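Local coordinates for ATP phosphoribosyltransferase (Thermotoga maritima, PDB 1USY), which probably catalyses the condensation of ATP with 5-phosphoribose 1-diphosphate to form phosphoribosyl-ATP and diphosphate, the first step of histidine biosynthesis, at residues D48-L53 against G61-D66; S74-F79 against V175-Y180. All blocks are in the same frame, centred on the assembly; numbering follows the deposited sequence.

Interaction 1 (D48-L53 against G61-D66); sequences DVPTYL and GFCGTD. With HIS (histidine), chain S.
Two methyls of the helix lie on the G61 backbone: L53 CD2 is 3.6 Å from G61 N, and V49 CG1 is 4.0 Å from G61 CA. G61 has no side chain, and this lets V49 and L53 rest directly against its main chain. F62 turns its ring the other way, onto I6 and P7 of strand 2-7, and offers the helix its backbone; V49 CG2 stands 3.9 Å from F62 O. The axes of helix 49-53 and strand 61-64 approach to 8.5 Å at 140°, roughly antiparallel. In the type II periplasmic-binding-protein fold of this family, helix 49-54 connects parallel strands 39-44 and 60-64, which flank strand 2-7, a beta-alpha-beta crossover. C63 points SG back at the helix, alongside V49 CG1 and 3.9 Å from P50 CD. V49 CG1 gets there by standing anti to its backbone N (chi1 164°). Past G64, the N-cap of helix 65-70, T65 faces the bound histidine of chain S: OG1 is 2.9 Å from ND1 and CG2 is 3.2 Å from CB. OG1 also accepts a hydrogen bond from R170 N. With an alanine here, R170 N would probably be left without its side-chain acceptor and the ligand's ND1 without its near hydroxyl, the imidazole being less firmly placed.

Interaction 2 (S74-F79 against V175-Y180); sequences SLIQPF and VNPVSY. With HIS (histidine), chain I; HIS (histidine), chain S.
The Y180 ring meets I76 along its CD2-CE2 side: I76 CG2 sits at the ring edge, in plane, 3.4 Å from Y180 CE2, while the other branch brings I76 CD1 to 3.3 Å from Y180 CD2. The two side chains cross at about a right angle. Both branches face that side of the ring: with chi1 -72°, CG1 is anti to the carbonyl carbon and CG2 anti to the backbone N. The F79 ring has the carboxylate O of the chain I histidine at its edge, near its plane. The amide of Q77 bonds back to its own loop in its plane: NE2 donates to L75 O at 3.2 Å, the acceptor lying almost in the amide plane, leaving OE1 on the side of the chain S histidine, 3.1 Å from its CA.

In this type II periplasmic-binding-protein fold the loop between helix 65-70 and strand 80-93 runs beside the place where strand 160-175 gives way to helix 177-182. A backbone hydrogen bond joins the two here, V175 N to I76 O, 2.8 Å with an N-H...O angle of 151°, although the donor is tilted 28° from the carbonyl plane.

Apolar contacts flank this bond. L75 CB packs on P177 CD at 3.6 Å, and I76 CD1 also reaches P177, at CA and CB. P78 CG rests on V175 CG2 at 3.8 Å, and its CB faces the chain I histidine. Y180 OH approaches the CB of that same ligand to 3.2 Å. P78, Y180 and Q195 line the pocket of this histidine; V187 and L191 of helix 184-198 pack on the tyrosine.

How the interactions relate
Both contacts are buried, but interaction 1 is the more central: its centre is about 7 Å from that of the chain, against about 16 Å for interaction 2. The former joins a helix to a central strand through aliphatic groups and a thiol; the latter joins an irregular loop to a strand end and helix start, adding a backbone hydrogen bond and an aromatic ring. They lie about 11 Å apart, centre to centre, and touch where L53 CB packs on L75 CD1 at 3.9 Å. Strand 160-175 links them: V174 touches L53 and L75, and V175 is part of interaction 2. T65 and Q77 both touch the chain S histidine, whereas the chain I histidine is contacted by interaction 2.

Interaction 1 (D48-L53 against G61-D66)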
ATOM      1  N   ASP G  48     -16.558   0.989  28.703  1.00 24.17           N
ATOM      2  CA  ASP G  48     -17.559   1.003  27.637  1.00 19.53           C
ATOM      3  C   ASP G  48     -18.489   2.220  27.700  1.00 23.82           C
ATOM      4  O   ASP G  48     -19.287   2.442  26.770  1.00 18.29           O
ATOM      5  CB  ASP G  48     -18.405  -0.276  27.647  1.00 22.09           C
ATOM      6  CG  ASP G  48     -17.566  -1.558  27.493  1.00 23.40           C
ATOM      7  OD1 ASP G  48     -16.605  -1.561  26.683  1.00 23.96           O
ATOM      8  OD2 ASP G  48     -17.807  -2.610  28.156  1.00 23.96           O
ATOM      9  N   VAL G  49     -18.370   3.000  28.784  1.00 19.80           N
ATOM     10  CA  VAL G  49     -19.246   4.146  29.028  1.00 21.33           C
ATOM     11  C   VAL G  49     -19.273   5.117  27.836  1.00 23.52           C
ATOM     12  O   VAL G  49     -20.343   5.425  27.330  1.00 22.74           O
ATOM     13  CB  VAL G  49     -18.938   4.859  30.376  1.00 18.82           C
ATOM     14  CG1 VAL G  49     -19.574   6.227  30.405  1.00 17.43           C
ATOM     15  CG2 VAL G  49     -19.483   4.050  31.524  1.00  5.55           C
ATOM     16  N   PRO G  50     -18.116   5.595  27.367  1.00 29.88           N
ATOM     17  CA  PRO G  50     -18.100   6.450  26.167  1.00 24.61           C
ATOM     18  C   PRO G  50     -18.701   5.750  24.958  1.00 22.30           C
ATOM     19  O   PRO G  50     -19.329   6.423  24.114  1.00 26.24           O
ATOM     20  CB  PRO G  50     -16.618   6.746  25.921  1.00 21.30           C
ATOM     21  CG  PRO G  50     -15.851   6.040  26.963  1.00 25.94           C
ATOM     22  CD  PRO G  50     -16.774   5.427  27.957  1.00 28.83           C
ATOM     23  N   THR G  51     -18.546   4.435  24.830  1.00 19.20           N
ATOM     24  CA  THR G  51     -19.078   3.867  23.593  1.00 20.06           C
ATOM     25  C   THR G  51     -20.588   3.855  23.621  1.00 19.12           C
ATOM     26  O   THR G  51     -21.202   4.014  22.595  1.00 18.58           O
ATOM     27  CB  THR G  51     -18.378   2.560  23.127  1.00 24.59           C
ATOM     28  OG1 THR G  51     -19.291   1.457  23.086  1.00 22.82           O
ATOM     29  CG2 THR G  51     -17.278   2.149  24.111  1.00 27.80           C
ATOM     30  N   TYR G  52     -21.177   3.781  24.819  1.00 24.30           N
ATOM     31  CA  TYR G  52     -22.641   3.922  25.002  1.00 23.97           C
ATOM     32  C   TYR G  52     -23.149   5.353  24.750  1.00 27.46           C
ATOM     33  O   TYR G  52     -24.197   5.563  24.149  1.00 30.23           O
ATOM     34  CB  TYR G  52     -23.055   3.457  26.408  1.00 19.84           C
ATOM     35  CG  TYR G  52     -23.356   1.955  26.514  1.00 18.99           C
ATOM     36  CD1 TYR G  52     -22.323   1.029  26.667  1.00 21.81           C
ATOM     37  CD2 TYR G  52     -24.670   1.469  26.439  1.00 20.44           C
ATOM     38  CE1 TYR G  52     -22.570  -0.341  26.744  1.00 17.66           C
ATOM     39  CE2 TYR G  52     -24.937   0.088  26.500  1.00 21.18           C
ATOM     40  CZ  TYR G  52     -23.875  -0.806  26.652  1.00 21.99           C
ATOM     41  OH  TYR G  52     -24.106  -2.155  26.740  1.00 15.34           O
ATOM     42  N   LEU G  53     -22.397   6.337  25.222  1.00 30.75           N
ATOM     43  CA  LEU G  53     -22.777   7.725  25.103  1.00 32.45           C
ATOM     44  C   LEU G  53     -22.550   8.258  23.711  1.00 36.73           C
ATOM     45  O   LEU G  53     -23.404   8.976  23.176  1.00 36.37           O
ATOM     46  CB  LEU G  53     -21.959   8.544  26.067  1.00 33.39           C
ATOM     47  CG  LEU G  53     -22.747   9.070  27.256  1.00 38.81           C
ATOM     48  CD1 LEU G  53     -23.740   8.070  27.742  1.00 44.56           C
ATOM     49  CD2 LEU G  53     -21.787   9.333  28.333  1.00 42.28           C
ATOM     50  N   GLY G  61     -23.512   9.387  31.477  1.00 29.04           N
ATOM     51  CA  GLY G  61     -22.615   8.343  31.940  1.00 21.61           C
ATOM     52  C   GLY G  61     -21.759   8.899  33.063  1.00 26.12           C
ATOM     53  O   GLY G  61     -21.864  10.104  33.388  1.00 18.92           O
ATOM     54  N   PHE G  62     -20.918   8.043  33.661  1.00 25.21           N
ATOM     55  CA  PHE G  62     -19.915   8.515  34.630  1.00 25.56           C
ATOM     56  C   PHE G  62     -18.552   7.957  34.287  1.00 26.71           C
ATOM     57  O   PHE G  62     -18.402   6.746  34.130  1.00 35.80           O
ATOM     58  CB  PHE G  62     -20.373   8.194  36.073  1.00 28.54           C
ATOM     59  CG  PHE G  62     -21.775   8.651  36.345  1.00 23.60           C
ATOM     60  CD1 PHE G  62     -22.854   7.831  36.069  1.00 27.44           C
ATOM     61  CD2 PHE G  62     -22.019   9.936  36.775  1.00 27.45           C
ATOM     62  CE1 PHE G  62     -24.168   8.298  36.241  1.00 30.04           C
ATOM     63  CE2 PHE G  62     -23.315  10.401  36.965  1.00 32.44           C
ATOM     64  CZ  PHE G  62     -24.396   9.577  36.699  1.00 26.76           C
ATOM     65  N   CYS G  63     -17.558   8.827  34.143  1.00 30.93           N
ATOM     66  CA  CYS G  63     -16.252   8.406  33.610  1.00 32.98           C
ATOM     67  C   CYS G  63     -15.054   9.063  34.186  1.00 28.66           C
ATOM     68  O   CYS G  63     -15.084  10.268  34.407  1.00 27.58           O
ATOM     69  CB  CYS G  63     -16.152   8.799  32.167  1.00 33.33           C
ATOM     70  SG  CYS G  63     -16.659   7.480  31.228  1.00 49.35           S
ATOM     71  N   GLY G  64     -13.970   8.286  34.310  1.00 24.91           N
ATOM     72  CA  GLY G  64     -12.661   8.830  34.607  1.00 20.03           C
ATOM     73  C   GLY G  64     -12.039   9.441  33.375  1.00 22.55           C
ATOM     74  O   GLY G  64     -12.328   9.037  32.244  1.00 26.88           O
ATOM     75  N   THR G  65     -11.174  10.424  33.594  1.00 26.57           N
ATOM     76  CA  THR G  65     -10.282  10.948  32.553  1.00 25.62           C
ATOM     77  C   THR G  65      -9.567   9.824  31.772  1.00 28.56           C
ATOM     78  O   THR G  65      -9.263   9.963  30.576  1.00 27.11           O
ATOM     79  CB  THR G  65      -9.178  11.761  33.211  1.00 23.54           C
ATOM     80  OG1 THR G  65      -9.718  12.604  34.240  1.00 23.57           O
ATOM     81  CG2 THR G  65      -8.520  12.668  32.199  1.00 16.49           C
ATOM     82  N   ASP G  66      -9.249   8.740  32.470  1.00 23.10           N
ATOM     83  CA  ASP G  66      -8.491   7.654  31.840  1.00 31.17           C
ATOM     84  C   ASP G  66      -9.258   7.026  30.675  1.00 27.34           C
ATOM     85  O   ASP G  66      -8.694   6.896  29.599  1.00 25.91           O
ATOM     86  CB  ASP G  66      -8.022   6.594  32.853  1.00 29.10           C
ATOM     87  CG  ASP G  66      -9.145   6.029  33.637  1.00 34.17           C
ATOM     88  OD1 ASP G  66      -9.808   6.808  34.344  1.00 37.06           O
ATOM     89  OD2 ASP G  66      -9.465   4.824  33.580  1.00 41.70           O
TER
HETATM   90  N   HIS S1206     -10.783  15.595  28.880  0.80 80.25           N
HETATM   91  CA  HIS S1206     -11.122  16.039  30.269  0.80 80.25           C
HETATM   92  C   HIS S1206     -10.816  17.531  30.488  0.80 82.67           C
HETATM   93  O   HIS S1206      -9.727  18.037  30.193  1.00 87.88           O
HETATM   94  CB  HIS S1206     -10.380  15.157  31.266  0.80 77.49           C
HETATM   95  CG  HIS S1206      -9.995  15.838  32.541  0.80 74.05           C
HETATM   96  ND1 HIS S1206     -10.394  15.372  33.772  0.80 70.76           N
HETATM   97  CD2 HIS S1206      -9.203  16.911  32.785  0.80 73.91           C
HETATM   98  CE1 HIS S1206      -9.898  16.151  34.718  0.80 71.35           C
HETATM   99  NE2 HIS S1206      -9.175  17.095  34.146  0.80 70.97           N
HETATM  100  OXT HIS S1206     -11.634  18.308  30.981  0.80 78.87           O

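Interaction 2 (S74-F79 against V175-Y180)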
ATOM      1  N   SER G  74     -15.050  12.826  22.719  1.00 44.02           N
ATOM      2  CA  SER G  74     -15.358  14.103  23.319  1.00 48.68           C
ATOM      3  C   SER G  74     -16.868  14.267  23.443  1.00 46.22           C
ATOM      4  O   SER G  74     -17.616  14.199  22.453  1.00 47.15           O
ATOM      5  CB  SER G  74     -14.794  15.272  22.516  1.00 53.59           C
ATOM      6  OG  SER G  74     -14.208  16.212  23.422  1.00 59.14           O
ATOM      7  N   LEU G  75     -17.282  14.460  24.682  1.00 41.54           N
ATOM      8  CA  LEU G  75     -18.686  14.721  24.994  1.00 34.53           C
ATOM      9  C   LEU G  75     -18.741  15.643  26.220  1.00 25.73           C
ATOM     10  O   LEU G  75     -17.777  15.767  26.986  1.00 29.97           O
ATOM     11  CB  LEU G  75     -19.559  13.428  25.192  1.00 39.09           C
ATOM     12  CG  LEU G  75     -19.097  12.281  26.132  1.00 42.35           C
ATOM     13  CD1 LEU G  75     -18.932  10.955  25.375  1.00 42.32           C
ATOM     14  CD2 LEU G  75     -17.773  12.494  26.859  1.00 48.50           C
ATOM     15  N   ILE G  76     -19.872  16.277  26.355  1.00 19.87           N
ATOM     16  CA  ILE G  76     -20.117  17.274  27.408  1.00 14.79           C
ATOM     17  C   ILE G  76     -19.879  16.713  28.821  1.00 11.07           C
ATOM     18  O   ILE G  76     -20.193  15.566  29.134  1.00 13.23           O
ATOM     19  CB  ILE G  76     -21.545  17.779  27.269  1.00 13.03           C
ATOM     20  CG1 ILE G  76     -21.691  18.676  26.026  1.00 13.49           C
ATOM     21  CG2 ILE G  76     -22.004  18.607  28.472  1.00  5.54           C
ATOM     22  CD1 ILE G  76     -23.075  18.627  25.384  1.00 18.41           C
ATOM     23  N   GLN G  77     -19.095  17.571  29.589  1.00 17.78           N
ATOM     24  CA  GLN G  77     -18.685  17.222  30.947  1.00 22.20           C
ATOM     25  C   GLN G  77     -19.027  18.341  31.945  1.00 16.60           C
ATOM     26  O   GLN G  77     -18.218  19.195  32.215  1.00 14.52           O
ATOM     27  CB  GLN G  77     -17.181  16.831  31.006  1.00 22.67           C
ATOM     28  CG  GLN G  77     -16.464  16.965  29.688  1.00 31.09           C
ATOM     29  CD  GLN G  77     -15.096  16.243  29.544  1.00 28.95           C
ATOM     30  OE1 GLN G  77     -14.249  16.258  30.443  1.00 29.00           O
ATOM     31  NE2 GLN G  77     -14.869  15.680  28.373  1.00 31.98           N
ATOM     32  N   PRO G  78     -20.231  18.326  32.500  1.00 19.94           N
ATOM     33  CA  PRO G  78     -20.740  19.472  33.300  1.00 17.63           C
ATOM     34  C   PRO G  78     -20.062  19.644  34.659  1.00 20.06           C
ATOM     35  O   PRO G  78     -19.663  20.791  34.990  1.00 13.79           O
ATOM     36  CB  PRO G  78     -22.214  19.150  33.492  1.00 12.79           C
ATOM     37  CG  PRO G  78     -22.465  17.912  32.718  1.00 17.74           C
ATOM     38  CD  PRO G  78     -21.198  17.227  32.407  1.00 16.59           C
ATOM     39  N   PHE G  79     -19.930  18.546  35.422  1.00 18.54           N
ATOM     40  CA  PHE G  79     -19.244  18.600  36.715  1.00 22.99           C
ATOM     41  C   PHE G  79     -18.608  17.284  37.051  1.00 22.88           C
ATOM     42  O   PHE G  79     -18.835  16.321  36.331  1.00 26.13           O
ATOM     43  CB  PHE G  79     -20.176  19.036  37.847  1.00 17.48           C
ATOM     44  CG  PHE G  79     -21.472  18.335  37.873  1.00 17.65           C
ATOM     45  CD1 PHE G  79     -21.642  17.194  38.653  1.00 22.55           C
ATOM     46  CD2 PHE G  79     -22.562  18.828  37.167  1.00 18.13           C
ATOM     47  CE1 PHE G  79     -22.880  16.515  38.675  1.00 19.64           C
ATOM     48  CE2 PHE G  79     -23.814  18.167  37.209  1.00 17.54           C
ATOM     49  CZ  PHE G  79     -23.962  17.013  37.942  1.00 18.50           C
ATOM     50  N   VAL G 175     -22.324  13.685  29.231  1.00 18.29           N
ATOM     51  CA  VAL G 175     -23.631  13.737  28.597  1.00 11.58           C
ATOM     52  C   VAL G 175     -23.420  13.607  27.092  1.00 17.20           C
ATOM     53  O   VAL G 175     -22.448  14.104  26.560  1.00 13.51           O
ATOM     54  CB  VAL G 175     -24.310  15.081  28.921  1.00 17.10           C
ATOM     55  CG1 VAL G 175     -25.751  15.143  28.346  1.00 16.29           C
ATOM     56  CG2 VAL G 175     -24.273  15.374  30.467  1.00  6.67           C
ATOM     57  N   ASN G 176     -24.352  12.947  26.414  1.00 16.55           N
ATOM     58  CA  ASN G 176     -24.296  12.733  24.995  1.00 16.94           C
ATOM     59  C   ASN G 176     -24.704  14.049  24.322  1.00 24.50           C
ATOM     60  O   ASN G 176     -25.858  14.463  24.423  1.00 31.91           O
ATOM     61  CB  ASN G 176     -25.261  11.595  24.672  1.00 19.51           C
ATOM     62  CG  ASN G 176     -25.556  11.428  23.165  1.00 21.94           C
ATOM     63  OD1 ASN G 176     -24.727  11.664  22.325  1.00 26.01           O
ATOM     64  ND2 ASN G 176     -26.740  10.929  22.855  1.00 36.92           N
ATOM     65  N   PRO G 177     -23.800  14.718  23.617  1.00 16.37           N
ATOM     66  CA  PRO G 177     -24.131  16.046  23.104  1.00 19.91           C
ATOM     67  C   PRO G 177     -25.489  16.153  22.385  1.00 17.96           C
ATOM     68  O   PRO G 177     -26.151  17.156  22.580  1.00 15.58           O
ATOM     69  CB  PRO G 177     -22.963  16.393  22.167  1.00 11.79           C
ATOM     70  CG  PRO G 177     -21.875  15.565  22.599  1.00 20.54           C
ATOM     71  CD  PRO G 177     -22.447  14.298  23.244  1.00 16.51           C
ATOM     72  N   VAL G 178     -25.913  15.183  21.581  1.00 17.42           N
ATOM     73  CA  VAL G 178     -27.162  15.425  20.881  1.00  9.01           C
ATOM     74  C   VAL G 178     -28.362  15.357  21.826  1.00 12.73           C
ATOM     75  O   VAL G 178     -29.306  16.153  21.734  1.00 12.48           O
ATOM     76  CB  VAL G 178     -27.304  14.697  19.512  1.00 12.07           C
ATOM     77  CG1 VAL G 178     -25.946  14.255  18.963  1.00  3.53           C
ATOM     78  CG2 VAL G 178     -28.306  13.578  19.550  1.00 15.85           C
ATOM     79  N   SER G 179     -28.321  14.437  22.771  1.00  9.86           N
ATOM     80  CA  SER G 179     -29.428  14.375  23.696  1.00 15.18           C
ATOM     81  C   SER G 179     -29.445  15.529  24.691  1.00 19.13           C
ATOM     82  O   SER G 179     -30.487  15.811  25.302  1.00 17.54           O
ATOM     83  CB  SER G 179     -29.487  13.049  24.391  1.00 18.52           C
ATOM     84  OG  SER G 179     -28.228  12.703  24.864  1.00 21.72           O
ATOM     85  N   TYR G 180     -28.317  16.228  24.827  1.00 21.44           N
ATOM     86  CA  TYR G 180     -28.314  17.470  25.594  1.00 18.79           C
ATOM     87  C   TYR G 180     -29.277  18.422  24.970  1.00 15.43           C
ATOM     88  O   TYR G 180     -29.808  19.289  25.616  1.00 14.47           O
ATOM     89  CB  TYR G 180     -26.969  18.172  25.632  1.00 22.19           C
ATOM     90  CG  TYR G 180     -26.718  18.891  26.942  1.00 33.66           C
ATOM     91  CD1 TYR G 180     -27.718  19.648  27.558  1.00 36.50           C
ATOM     92  CD2 TYR G 180     -25.488  18.792  27.581  1.00 39.62           C
ATOM     93  CE1 TYR G 180     -27.493  20.293  28.775  1.00 43.50           C
ATOM     94  CE2 TYR G 180     -25.248  19.434  28.805  1.00 40.62           C
ATOM     95  CZ  TYR G 180     -26.251  20.185  29.398  1.00 46.34           C
ATOM     96  OH  TYR G 180     -26.019  20.828  30.603  1.00 48.01           O
TER
HETATM   97  N   HIS I1275     -22.744  22.030  31.819  0.80 57.93           N
HETATM   98  CA  HIS I1275     -23.684  22.522  32.858  0.80 62.86           C
HETATM   99  C   HIS I1275     -22.990  23.238  34.017  0.80 62.31           C
HETATM  100  O   HIS I1275     -22.240  22.649  34.814  1.00 63.37           O
HETATM  101  CB  HIS I1275     -24.571  21.396  33.423  0.80 63.03           C
HETATM  102  CG  HIS I1275     -25.490  21.858  34.510  0.80 61.81           C
HETATM  103  ND1 HIS I1275     -26.841  21.597  34.503  0.80 64.63           N
HETATM  104  CD2 HIS I1275     -25.256  22.609  35.609  0.80 62.01           C
HETATM  105  CE1 HIS I1275     -27.395  22.149  35.569  0.80 64.84           C
HETATM  106  NE2 HIS I1275     -26.452  22.766  36.256  0.80 62.93           N
HETATM  107  OXT HIS I1275     -23.236  24.428  34.201  0.80 66.78           O
HETATM  108  N   HIS S1206     -10.783  15.595  28.880  0.80 80.25           N
HETATM  109  CA  HIS S1206     -11.122  16.039  30.269  0.80 80.25           C
HETATM  110  C   HIS S1206     -10.816  17.531  30.488  0.80 82.67           C
HETATM  111  O   HIS S1206      -9.727  18.037  30.193  1.00 87.88           O
HETATM  112  CB  HIS S1206     -10.380  15.157  31.266  0.80 77.49           C
HETATM  113  CG  HIS S1206      -9.995  15.838  32.541  0.80 74.05           C
HETATM  114  ND1 HIS S1206     -10.394  15.372  33.772  0.80 70.76           N
HETATM  115  CD2 HIS S1206      -9.203  16.911  32.785  0.80 73.91           C
HETATM  116  CE1 HIS S1206      -9.898  16.151  34.718  0.80 71.35           C
HETATM  117  NE2 HIS S1206      -9.175  17.095  34.146  0.80 70.97           N
HETATM  118  OXT HIS S1206     -11.634  18.308  30.981  0.80 78.87           O